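Local structure of glycoside hydrolase (Streptococcus pneumoniae serotype 4, 6ORH) at residues P9-L19 with G248-A256; L54-K64 with E108-M118. The protein probably hydrolyses alpha-L-fucosidic bonds as a member of glycoside hydrolase family 29, acting on host-derived carbohydrate antigens. The protein carries 2 engineered substitutions. All coordinates share one frame; numbering follows the deposited sequence.

Contact 1: residues P9-L19 with G248-A256; sequences PLPSQTQLAYL and GTIFSIGEA. With EDO (1,2-ethanediol), chain E; EDO (1,2-ethanediol), chain L.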
loop_
_atom_site.group_PDB
_atom_site.type_symbol
_atom_site.label_atom_id
_atom_site.label_comp_id
_atom_site.label_asym_id
_atom_site.label_seq_id
_atom_site.Cartn_x
_atom_site.Cartn_y
_atom_site.Cartn_z
ATOM N N PRO A 9 1.196 23.926 8.760
ATOM C CA PRO A 9 0.869 23.914 10.185
ATOM C C PRO A 9 1.904 23.147 11.006
ATOM O O PRO A 9 2.302 22.049 10.624
ATOM C CB PRO A 9 -0.513 23.227 10.212
ATOM C CG PRO A 9 -0.535 22.354 8.975
ATOM C CD PRO A 9 0.345 23.049 7.946
ATOM N N LEU A 10 2.301 23.713 12.146
ATOM C CA LEU A 10 3.401 23.123 12.900
ATOM C C LEU A 10 2.860 22.272 14.038
ATOM O O LEU A 10 1.870 22.632 14.690
ATOM C CB LEU A 10 4.324 24.227 13.431
ATOM C CG LEU A 10 4.925 25.131 12.361
ATOM C CD1 LEU A 10 5.876 26.135 13.029
ATOM C CD2 LEU A 10 5.632 24.318 11.261
ATOM N N PRO A 11 3.539 21.161 14.391
ATOM C CA PRO A 11 3.094 20.332 15.512
ATOM C C PRO A 11 3.349 21.023 16.846
ATOM O O PRO A 11 4.302 21.774 16.985
ATOM C CB PRO A 11 3.974 19.074 15.385
ATOM C CG PRO A 11 5.244 19.584 14.698
ATOM C CD PRO A 11 4.788 20.682 13.760
ATOM N N SER A 12 2.510 20.711 17.831
ATOM C CA SER A 12 2.748 21.088 19.210
ATOM C C SER A 12 3.853 20.206 19.791
ATOM O O SER A 12 4.197 19.176 19.215
ATOM C CB SER A 12 1.500 20.918 20.008
ATOM O OG SER A 12 1.218 19.534 20.220
ATOM N N GLN A 13 4.363 20.578 20.969
ATOM C CA GLN A 13 5.373 19.754 21.625
ATOM C C GLN A 13 4.799 18.401 22.048
ATOM O O GLN A 13 5.503 17.394 21.968
ATOM C CB GLN A 13 5.990 20.492 22.813
ATOM C CG GLN A 13 6.718 21.766 22.414
ATOM C CD GLN A 13 6.925 22.652 23.617
ATOM O OE1 GLN A 13 6.430 23.776 23.674
ATOM N NE2 GLN A 13 7.644 22.135 24.604
ATOM N N THR A 14 3.533 18.376 22.493
ATOM C CA THR A 14 2.916 17.120 22.889
ATOM C C THR A 14 2.740 16.214 21.672
ATOM O O THR A 14 2.874 14.992 21.785
ATOM C CB THR A 14 1.595 17.246 23.663
ATOM O OG1 THR A 14 0.639 18.059 22.959
ATOM C CG2 THR A 14 1.777 17.759 25.075
ATOM N N GLN A 15 2.445 16.812 20.513
ATOM C CA GLN A 15 2.316 16.001 19.302
ATOM C C GLN A 15 3.682 15.411 18.928
ATOM O O GLN A 15 3.769 14.237 18.585
ATOM C CB GLN A 15 1.733 16.788 18.118
ATOM C CG GLN A 15 0.217 17.013 18.210
ATOM C CD GLN A 15 -0.296 17.996 17.180
ATOM O OE1 GLN A 15 0.261 19.080 16.969
ATOM N NE2 GLN A 15 -1.411 17.653 16.534
ATOM N N LEU A 16 4.740 16.231 18.965
ATOM C CA LEU A 16 6.070 15.756 18.629
ATOM C C LEU A 16 6.477 14.668 19.613
ATOM O O LEU A 16 7.146 13.718 19.209
ATOM C CB LEU A 16 7.059 16.923 18.673
ATOM C CG LEU A 16 7.057 17.801 17.434
ATOM C CD1 LEU A 16 7.923 19.042 17.649
ATOM C CD2 LEU A 16 7.509 17.018 16.214
ATOM N N ALA A 17 6.070 14.817 20.873
ATOM C CA ALA A 17 6.497 13.852 21.872
ATOM C C ALA A 17 5.877 12.483 21.562
ATOM O O ALA A 17 6.518 11.420 21.657
ATOM C CB ALA A 17 6.170 14.384 23.257
ATOM N N TYR A 18 4.589 12.498 21.195
ATOM C CA TYR A 18 3.935 11.242 20.867
ATOM C C TYR A 18 4.575 10.601 19.631
ATOM O O TYR A 18 4.769 9.373 19.609
ATOM C CB TYR A 18 2.438 11.497 20.633
ATOM C CG TYR A 18 1.547 10.289 20.459
ATOM C CD1 TYR A 18 1.932 9.001 20.847
ATOM C CD2 TYR A 18 0.257 10.454 19.947
ATOM C CE1 TYR A 18 1.077 7.922 20.698
ATOM C CE2 TYR A 18 -0.614 9.388 19.828
ATOM C CZ TYR A 18 -0.212 8.119 20.222
ATOM O OH TYR A 18 -1.100 7.096 20.125
ATOM N N LEU A 19 4.869 11.414 18.587
ATOM C CA LEU A 19 5.483 10.873 17.385
ATOM C C LEU A 19 6.812 10.199 17.739
ATOM O O LEU A 19 7.135 9.146 17.197
ATOM C CB LEU A 19 5.667 12.002 16.355
ATOM C CG LEU A 19 4.323 12.428 15.740
ATOM C CD1 LEU A 19 4.497 13.746 14.993
ATOM C CD2 LEU A 19 3.856 11.350 14.780
ATOM N N GLY A 248 -3.745 20.814 4.489
ATOM C CA GLY A 248 -4.339 20.936 5.820
ATOM C C GLY A 248 -3.937 22.198 6.596
ATOM O O GLY A 248 -2.842 22.742 6.407
ATOM N N THR A 249 -4.835 22.680 7.482
ATOM C CA THR A 249 -4.686 23.931 8.219
ATOM C C THR A 249 -4.219 23.718 9.663
ATOM O O THR A 249 -3.768 24.683 10.284
ATOM C CB THR A 249 -5.968 24.785 8.161
ATOM O OG1 THR A 249 -7.037 23.953 8.601
ATOM C CG2 THR A 249 -6.246 25.251 6.750
ATOM N N ILE A 250 -4.391 22.499 10.222
ATOM C CA ILE A 250 -3.933 22.166 11.565
ATOM C C ILE A 250 -3.063 20.917 11.475
ATOM O O ILE A 250 -3.284 20.069 10.613
ATOM C CB ILE A 250 -5.089 21.927 12.570
ATOM C CG1 ILE A 250 -5.886 20.673 12.198
ATOM C CG2 ILE A 250 -5.999 23.164 12.634
ATOM C CD1 ILE A 250 -6.852 20.137 13.290
ATOM N N PHE A 251 -2.050 20.849 12.364
ATOM C CA PHE A 251 -1.274 19.611 12.488
ATOM C C PHE A 251 -2.131 18.581 13.219
ATOM O O PHE A 251 -2.743 18.886 14.253
ATOM C CB PHE A 251 0.044 19.879 13.219
ATOM C CG PHE A 251 1.049 18.755 13.051
ATOM C CD1 PHE A 251 0.907 17.567 13.763
ATOM C CD2 PHE A 251 2.062 18.837 12.111
ATOM C CE1 PHE A 251 1.807 16.509 13.579
ATOM C CE2 PHE A 251 2.964 17.785 11.939
ATOM C CZ PHE A 251 2.846 16.621 12.673
ATOM N N SER A 252 -2.164 17.357 12.660
ATOM C CA SER A 252 -3.099 16.348 13.152
ATOM C C SER A 252 -2.411 14.989 13.012
ATOM O O SER A 252 -1.993 14.659 11.903
ATOM C CB SER A 252 -4.363 16.403 12.273
ATOM O OG SER A 252 -5.210 15.268 12.551
ATOM N N ILE A 253 -2.283 14.248 14.127
ATOM C CA ILE A 253 -1.740 12.883 14.030
ATOM C C ILE A 253 -2.869 11.908 13.679
ATOM O O ILE A 253 -3.839 11.825 14.450
ATOM C CB ILE A 253 -1.122 12.504 15.378
ATOM C CG1 ILE A 253 0.087 13.395 15.692
ATOM C CG2 ILE A 253 -0.762 11.018 15.432
ATOM C CD1 ILE A 253 0.604 13.219 17.100
ATOM N N GLY A 254 -2.695 11.150 12.584
ATOM C CA GLY A 254 -3.636 10.061 12.263
ATOM C C GLY A 254 -3.231 8.797 13.032
ATOM O O GLY A 254 -2.428 7.990 12.556
ATOM N N GLU A 255 -3.774 8.656 14.241
ATOM C CA GLU A 255 -3.385 7.561 15.135
ATOM C C GLU A 255 -3.892 6.230 14.572
ATOM O O GLU A 255 -5.061 6.103 14.226
ATOM C CB GLU A 255 -4.042 7.841 16.489
ATOM C CG GLU A 255 -3.559 6.940 17.606
ATOM C CD GLU A 255 -4.243 7.338 18.901
ATOM O OE1 GLU A 255 -5.463 7.149 18.966
ATOM O OE2 GLU A 255 -3.555 7.819 19.828
ATOM N N ALA A 256 -3.012 5.208 14.523
ATOM C CA ALA A 256 -3.384 3.917 13.938
ATOM C C ALA A 256 -3.700 2.925 15.050
ATOM O O ALA A 256 -2.774 2.317 15.579
ATOM C CB ALA A 256 -2.232 3.410 13.096
HETATM C C1 EDO E . -1.364 22.149 17.505
HETATM O O1 EDO E . -0.386 21.910 16.503
HETATM C C2 EDO E . -2.096 20.929 17.938
HETATM O O2 EDO E . -2.714 21.026 19.209
HETATM C C1 EDO L . 5.552 8.187 14.675
HETATM O O1 EDO L . 5.189 7.766 15.945
HETATM C C2 EDO L . 6.440 7.108 14.237
HETATM O O2 EDO L . 6.844 7.247 12.973
HETATM O O HOH W 1 -1.598 22.826 14.275
#

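Contact 2: residues L54-K64 with E108-M118; sequences LDAREWVRVLK and EVSQAATEFDM. With EDO (1,2-ethanediol), chain J.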
loop_
_atom_site.group_PDB
_atom_site.type_symbol
_atom_site.label_atom_id
_atom_site.label_comp_id
_atom_site.label_asym_id
_atom_site.label_seq_id
_atom_site.Cartn_x
_atom_site.Cartn_y
_atom_site.Cartn_z
ATOM N N LEU A 54 -7.278 -9.810 39.146
ATOM C CA LEU A 54 -6.779 -8.678 38.362
ATOM C C LEU A 54 -5.495 -8.095 38.956
ATOM O O LEU A 54 -5.387 -7.842 40.150
ATOM C CB LEU A 54 -7.878 -7.618 38.252
ATOM C CG LEU A 54 -7.603 -6.479 37.254
ATOM C CD1 LEU A 54 -8.930 -5.977 36.715
ATOM C CD2 LEU A 54 -6.875 -5.300 37.942
ATOM N N ASP A 55 -4.520 -7.860 38.072
ATOM C CA ASP A 55 -3.231 -7.332 38.494
ATOM C C ASP A 55 -2.820 -6.245 37.499
ATOM O O ASP A 55 -2.204 -6.553 36.465
ATOM C CB ASP A 55 -2.219 -8.466 38.632
ATOM C CG ASP A 55 -0.933 -7.981 39.270
ATOM O OD1 ASP A 55 -0.728 -6.761 39.315
ATOM O OD2 ASP A 55 -0.169 -8.834 39.816
ATOM N N ALA A 56 -3.242 -4.994 37.799
ATOM C CA ALA A 56 -2.960 -3.881 36.898
ATOM C C ALA A 56 -1.459 -3.610 36.782
ATOM O O ALA A 56 -1.005 -3.104 35.741
ATOM C CB ALA A 56 -3.690 -2.622 37.348
ATOM N N ARG A 57 -0.707 -3.905 37.849
ATOM C CA ARG A 57 0.737 -3.709 37.773
ATOM C C ARG A 57 1.344 -4.642 36.717
ATOM O O ARG A 57 2.305 -4.244 36.053
ATOM C CB ARG A 57 1.403 -3.853 39.157
ATOM C CG ARG A 57 2.877 -3.453 39.153
ATOM C CD ARG A 57 3.491 -3.683 40.538
ATOM N NE ARG A 57 4.878 -3.206 40.586
ATOM C CZ ARG A 57 5.956 -3.881 40.184
ATOM N NH1 ARG A 57 5.843 -5.101 39.691
ATOM N NH2 ARG A 57 7.155 -3.324 40.290
ATOM N N GLU A 58 0.811 -5.863 36.571
ATOM C CA GLU A 58 1.309 -6.774 35.544
ATOM C C GLU A 58 0.986 -6.237 34.153
ATOM O O GLU A 58 1.777 -6.426 33.241
ATOM C CB GLU A 58 0.741 -8.189 35.693
ATOM C CG GLU A 58 1.465 -8.930 36.809
ATOM C CD GLU A 58 2.936 -9.095 36.479
ATOM O OE1 GLU A 58 3.236 -9.949 35.610
ATOM O OE2 GLU A 58 3.778 -8.367 37.070
ATOM N N TRP A 59 -0.175 -5.569 33.994
ATOM C CA TRP A 59 -0.473 -4.992 32.688
ATOM C C TRP A 59 0.605 -3.964 32.370
ATOM O O TRP A 59 1.200 -3.977 31.290
ATOM C CB TRP A 59 -1.833 -4.288 32.668
ATOM C CG TRP A 59 -3.033 -5.104 33.050
ATOM C CD1 TRP A 59 -3.119 -6.454 33.288
ATOM C CD2 TRP A 59 -4.351 -4.564 33.241
ATOM N NE1 TRP A 59 -4.418 -6.772 33.618
ATOM C CE2 TRP A 59 -5.191 -5.631 33.594
ATOM C CE3 TRP A 59 -4.906 -3.266 33.136
ATOM C CZ2 TRP A 59 -6.552 -5.441 33.852
ATOM C CZ3 TRP A 59 -6.253 -3.088 33.375
ATOM C CH2 TRP A 59 -7.069 -4.160 33.756
ATOM N N VAL A 60 0.847 -3.051 33.331
ATOM C CA VAL A 60 1.806 -1.987 33.084
ATOM C C VAL A 60 3.225 -2.541 32.918
ATOM O O VAL A 60 3.943 -2.098 32.011
ATOM C CB VAL A 60 1.738 -0.919 34.190
ATOM C CG1 VAL A 60 2.847 0.126 34.016
ATOM C CG2 VAL A 60 0.353 -0.274 34.242
ATOM N N ARG A 61 3.634 -3.494 33.782
ATOM C CA ARG A 61 5.005 -4.011 33.717
ATOM C C ARG A 61 5.281 -4.613 32.333
ATOM O O ARG A 61 6.303 -4.311 31.713
ATOM C CB ARG A 61 5.250 -5.057 34.815
ATOM C CG ARG A 61 6.677 -5.607 34.775
ATOM C CD ARG A 61 6.882 -6.698 35.828
ATOM N NE ARG A 61 6.145 -7.927 35.547
ATOM C CZ ARG A 61 6.539 -8.881 34.687
ATOM N NH1 ARG A 61 7.693 -8.762 34.032
ATOM N NH2 ARG A 61 5.775 -9.941 34.499
ATOM N N VAL A 62 4.371 -5.448 31.844
ATOM C CA VAL A 62 4.575 -6.125 30.571
ATOM C C VAL A 62 4.597 -5.085 29.452
ATOM O O VAL A 62 5.465 -5.124 28.583
ATOM C CB VAL A 62 3.544 -7.237 30.321
ATOM C CG1 VAL A 62 3.535 -7.672 28.858
ATOM C CG2 VAL A 62 3.880 -8.446 31.202
ATOM N N LEU A 63 3.666 -4.128 29.500
ATOM C CA LEU A 63 3.696 -3.096 28.458
ATOM C C LEU A 63 4.995 -2.282 28.488
ATOM O O LEU A 63 5.545 -1.964 27.437
ATOM C CB LEU A 63 2.457 -2.202 28.596
ATOM C CG LEU A 63 1.127 -2.898 28.331
ATOM C CD1 LEU A 63 -0.041 -1.972 28.684
ATOM C CD2 LEU A 63 1.050 -3.383 26.883
ATOM N N LYS A 64 5.479 -1.933 29.685
ATOM C CA LYS A 64 6.705 -1.157 29.813
ATOM C C LYS A 64 7.863 -1.968 29.237
ATOM O O LYS A 64 8.657 -1.459 28.439
ATOM C CB LYS A 64 6.999 -0.840 31.281
ATOM C CG LYS A 64 8.194 0.075 31.520
ATOM C CD LYS A 64 7.943 1.523 31.131
ATOM C CE LYS A 64 9.091 2.438 31.508
ATOM N NZ LYS A 64 8.801 3.860 31.253
ATOM N N GLU A 108 -5.950 1.789 40.221
ATOM C CA GLU A 108 -4.998 0.679 40.204
ATOM C C GLU A 108 -4.027 0.822 39.030
ATOM O O GLU A 108 -2.814 0.679 39.211
ATOM C CB GLU A 108 -5.680 -0.687 40.190
ATOM C CG GLU A 108 -6.506 -0.900 41.452
ATOM C CD GLU A 108 -6.961 -2.327 41.658
ATOM O OE1 GLU A 108 -6.640 -3.194 40.834
ATOM O OE2 GLU A 108 -7.681 -2.563 42.675
ATOM N N VAL A 109 -4.563 1.163 37.847
ATOM C CA VAL A 109 -3.699 1.337 36.680
ATOM C C VAL A 109 -2.781 2.542 36.889
ATOM O O VAL A 109 -1.610 2.475 36.518
ATOM C CB VAL A 109 -4.521 1.432 35.371
ATOM C CG1 VAL A 109 -3.607 1.725 34.175
ATOM C CG2 VAL A 109 -5.269 0.127 35.112
ATOM N N SER A 110 -3.336 3.642 37.422
ATOM C CA SER A 110 -2.593 4.880 37.597
ATOM C C SER A 110 -1.431 4.679 38.569
ATOM O O SER A 110 -0.359 5.219 38.322
ATOM C CB SER A 110 -3.505 5.994 38.082
ATOM O OG SER A 110 -4.433 6.356 37.054
ATOM N N GLN A 111 -1.653 3.893 39.629
ATOM C CA GLN A 111 -0.575 3.657 40.596
ATOM C C GLN A 111 0.593 2.960 39.906
ATOM O O GLN A 111 1.755 3.373 40.087
ATOM C CB GLN A 111 -1.072 2.772 41.735
ATOM C CG GLN A 111 -1.973 3.539 42.680
ATOM C CD GLN A 111 -2.691 2.635 43.648
ATOM O OE1 GLN A 111 -2.892 1.444 43.395
ATOM N NE2 GLN A 111 -3.094 3.210 44.770
ATOM N N ALA A 112 0.265 1.895 39.152
ATOM C CA ALA A 112 1.283 1.152 38.405
ATOM C C ALA A 112 1.951 2.020 37.331
ATOM O O ALA A 112 3.172 2.027 37.177
ATOM C CB ALA A 112 0.682 -0.116 37.843
ATOM N N ALA A 113 1.151 2.759 36.540
ATOM C CA ALA A 113 1.741 3.641 35.553
ATOM C C ALA A 113 2.692 4.641 36.190
ATOM O O ALA A 113 3.719 4.948 35.604
ATOM C CB ALA A 113 0.645 4.390 34.811
ATOM N N THR A 114 2.320 5.197 37.352
ATOM C CA THR A 114 3.209 6.155 37.993
ATOM C C THR A 114 4.548 5.484 38.355
ATOM O O THR A 114 5.636 6.029 38.090
ATOM C CB THR A 114 2.496 6.785 39.186
ATOM O OG1 THR A 114 1.344 7.481 38.674
ATOM C CG2 THR A 114 3.384 7.744 39.945
ATOM N N GLU A 115 4.450 4.274 38.904
ATOM C CA GLU A 115 5.650 3.535 39.297
ATOM C C GLU A 115 6.579 3.306 38.104
ATOM O O GLU A 115 7.813 3.469 38.208
ATOM C CB GLU A 115 5.245 2.208 39.933
ATOM C CG GLU A 115 6.462 1.400 40.376
ATOM C CD GLU A 115 6.191 -0.003 40.877
ATOM O OE1 GLU A 115 5.023 -0.409 40.993
ATOM O OE2 GLU A 115 7.196 -0.688 41.169
ATOM N N PHE A 116 5.990 2.982 36.948
ATOM C CA PHE A 116 6.745 2.610 35.757
ATOM C C PHE A 116 6.990 3.795 34.820
ATOM O O PHE A 116 7.591 3.616 33.754
ATOM C CB PHE A 116 6.045 1.459 35.025
ATOM C CG PHE A 116 6.302 0.114 35.654
ATOM C CD1 PHE A 116 5.515 -0.348 36.701
ATOM C CD2 PHE A 116 7.339 -0.689 35.195
ATOM C CE1 PHE A 116 5.761 -1.580 37.295
ATOM C CE2 PHE A 116 7.564 -1.937 35.762
ATOM C CZ PHE A 116 6.783 -2.366 36.816
ATOM N N ASP A 117 6.533 5.003 35.209
ATOM C CA ASP A 117 6.621 6.166 34.328
ATOM C C ASP A 117 6.036 5.814 32.959
ATOM O O ASP A 117 6.637 6.043 31.911
ATOM C CB ASP A 117 8.058 6.684 34.185
ATOM C CG ASP A 117 8.129 8.058 33.540
ATOM O OD1 ASP A 117 7.106 8.784 33.579
ATOM O OD2 ASP A 117 9.197 8.379 32.951
ATOM N N MET A 118 4.821 5.251 32.997
ATOM C CA MET A 118 4.030 4.925 31.817
ATOM C C MET A 118 3.001 6.036 31.631
ATOM O O MET A 118 2.174 6.264 32.510
ATOM C CB MET A 118 3.281 3.605 32.028
ATOM C CG MET A 118 2.327 3.253 30.893
ATOM S SD MET A 118 3.097 2.818 29.360
ATOM C CE MET A 118 3.695 1.166 29.734
HETATM C C1 EDO J . -5.511 -9.026 43.010
HETATM O O1 EDO J . -6.683 -9.054 42.251
HETATM C C2 EDO J . -5.403 -10.329 43.653
HETATM O O2 EDO J . -6.649 -10.595 44.253
HETATM O O HOH W 2 -4.303 -4.396 40.404
HETATM O O HOH W 3 9.728 6.181 30.451
#

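Contact 1: residues P9-L19 with G248-A256
In the barrel part of the enzyme, the N-terminal loop and helix of 9-19 pack against strand 250-259, and Phe251 fills the join. Pro11 caps one face of this ring, its CB 3.5 Å from the ring centroid and almost exactly on the normal, a CH-pi contact suited to a rigid, hydrocarbon-rich proline. Leu19 CD1 adds an apolar contact 4.0 Å from Phe251 CZ. Farther back, Pro9 sets its ring against the backbone of 248-250.

Ser12 and Gln15 form a capping box that starts the helix: Gln15 N donates to Ser12 OG, and Ser12 N returns a nearly straight bond (171°) to a lone pair of Gln15 OE1. The other half of the same amide crosses to the strand, NE2 donating to Phe251 O at 2.9 Å from well above the carbonyl plane and also to Ser208 O; together these bonds hold the amide's rotation. Ile253 CD1 packs 3.9 Å from Gln15 CB and meets Leu19 and Tyr18 as well.

Tyr18, with CG anti to its N (chi1 -172°), carries its hydroxyl to Glu255, OH lying 2.6 Å from OE2. That oxygen sits at the ring's edge, near its plane, and is met on its anti side, the carboxylate turned 83° from the ring. Trp169 binds OE1, while Glu167 lies close to OE2. A short donated bond beside a second carboxylate implies that Tyr18 helps hold Glu255, whose side chain is about 7 Å from the bound galactose.

Contact 2: residues L54-K64 with E108-M118
Leu54 touches Glu108 just ahead of helix 56-65, its CD2 3.6 Å from OE1, an oxygen that also reaches Ala56 N through a water. The carboxylate of Glu108 is further tied by a salt bridge to Arg99. Ala56 is small enough to let the helices approach, and its CB rests on the backbone of Glu108 and on Val109 CG2.

Arg57 runs extended from CG to NE along the exposed border and grips Glu115 side-on: NE donates to OE1, and NH2 to OE2 at 2.8 Å with a 171° angle. Both oxygens lie near the guanidinium plane, although the carboxylate is turned 43° from it. Phe116 CE1 and CZ come over one face of the guanidinium.

Trp59 lays CZ3 against Val109 CG2, while its NE1 bonds Gly302 O. Val60 is a knob among Val109, Ala112, Ala113 and Phe116; with CG1 anti to N, its branches part, CG2 going to Ala112 CB (3.6 Å) and CG1 to Phe116 CB and Met118. Phe116 in turn is a knob among Arg57, Val60, Arg61 and Lys64, a hole broad enough for an aromatic ring. Arg61 places CA over one face of Phe116 in a CH-pi contact, whereas its guanidinium leads away to salt bridges with Glu58 and Glu65 of its own helix.

Leu63 CB meets the methyl of Met118 (CE, 3.8 Å). Lys64 bends at chi2 (72°), bringing CG beside Phe116; in the conformer modelled here NZ comes near Phe116 O and Asp117 O, both weak bonds. These carbonyls sit at the Schellman motif at Asp117, at the C-terminal end of the partner helix, where a positive charge would probably ease the helix-end dipole. Small and branched residues thus bring the helices together, while long charged chains seal the outer border.

Contacts 1 and 2 lie in the TIM-barrel-type catalytic part of the chain, their centres about 27 Å apart and their nearest atoms about 10 Å apart without touching. Along the sequence contact 2 is nested within the loop that contact 1 closes. Contact 1 joins helix 13-21 to strand 250-259, so early and late parts of the barrel meet, whereas contact 2 pairs neighbouring helices 56-65 and 105-116, which pack over parallel strands 70-74 and 119-124. The sheet links them: strand 23-27 lies between 70-74 and 292-295, and 292-295 pairs with 250-259. One contact reaches toward the bound glycan; the other builds the outer helical layer, away from annotated sites.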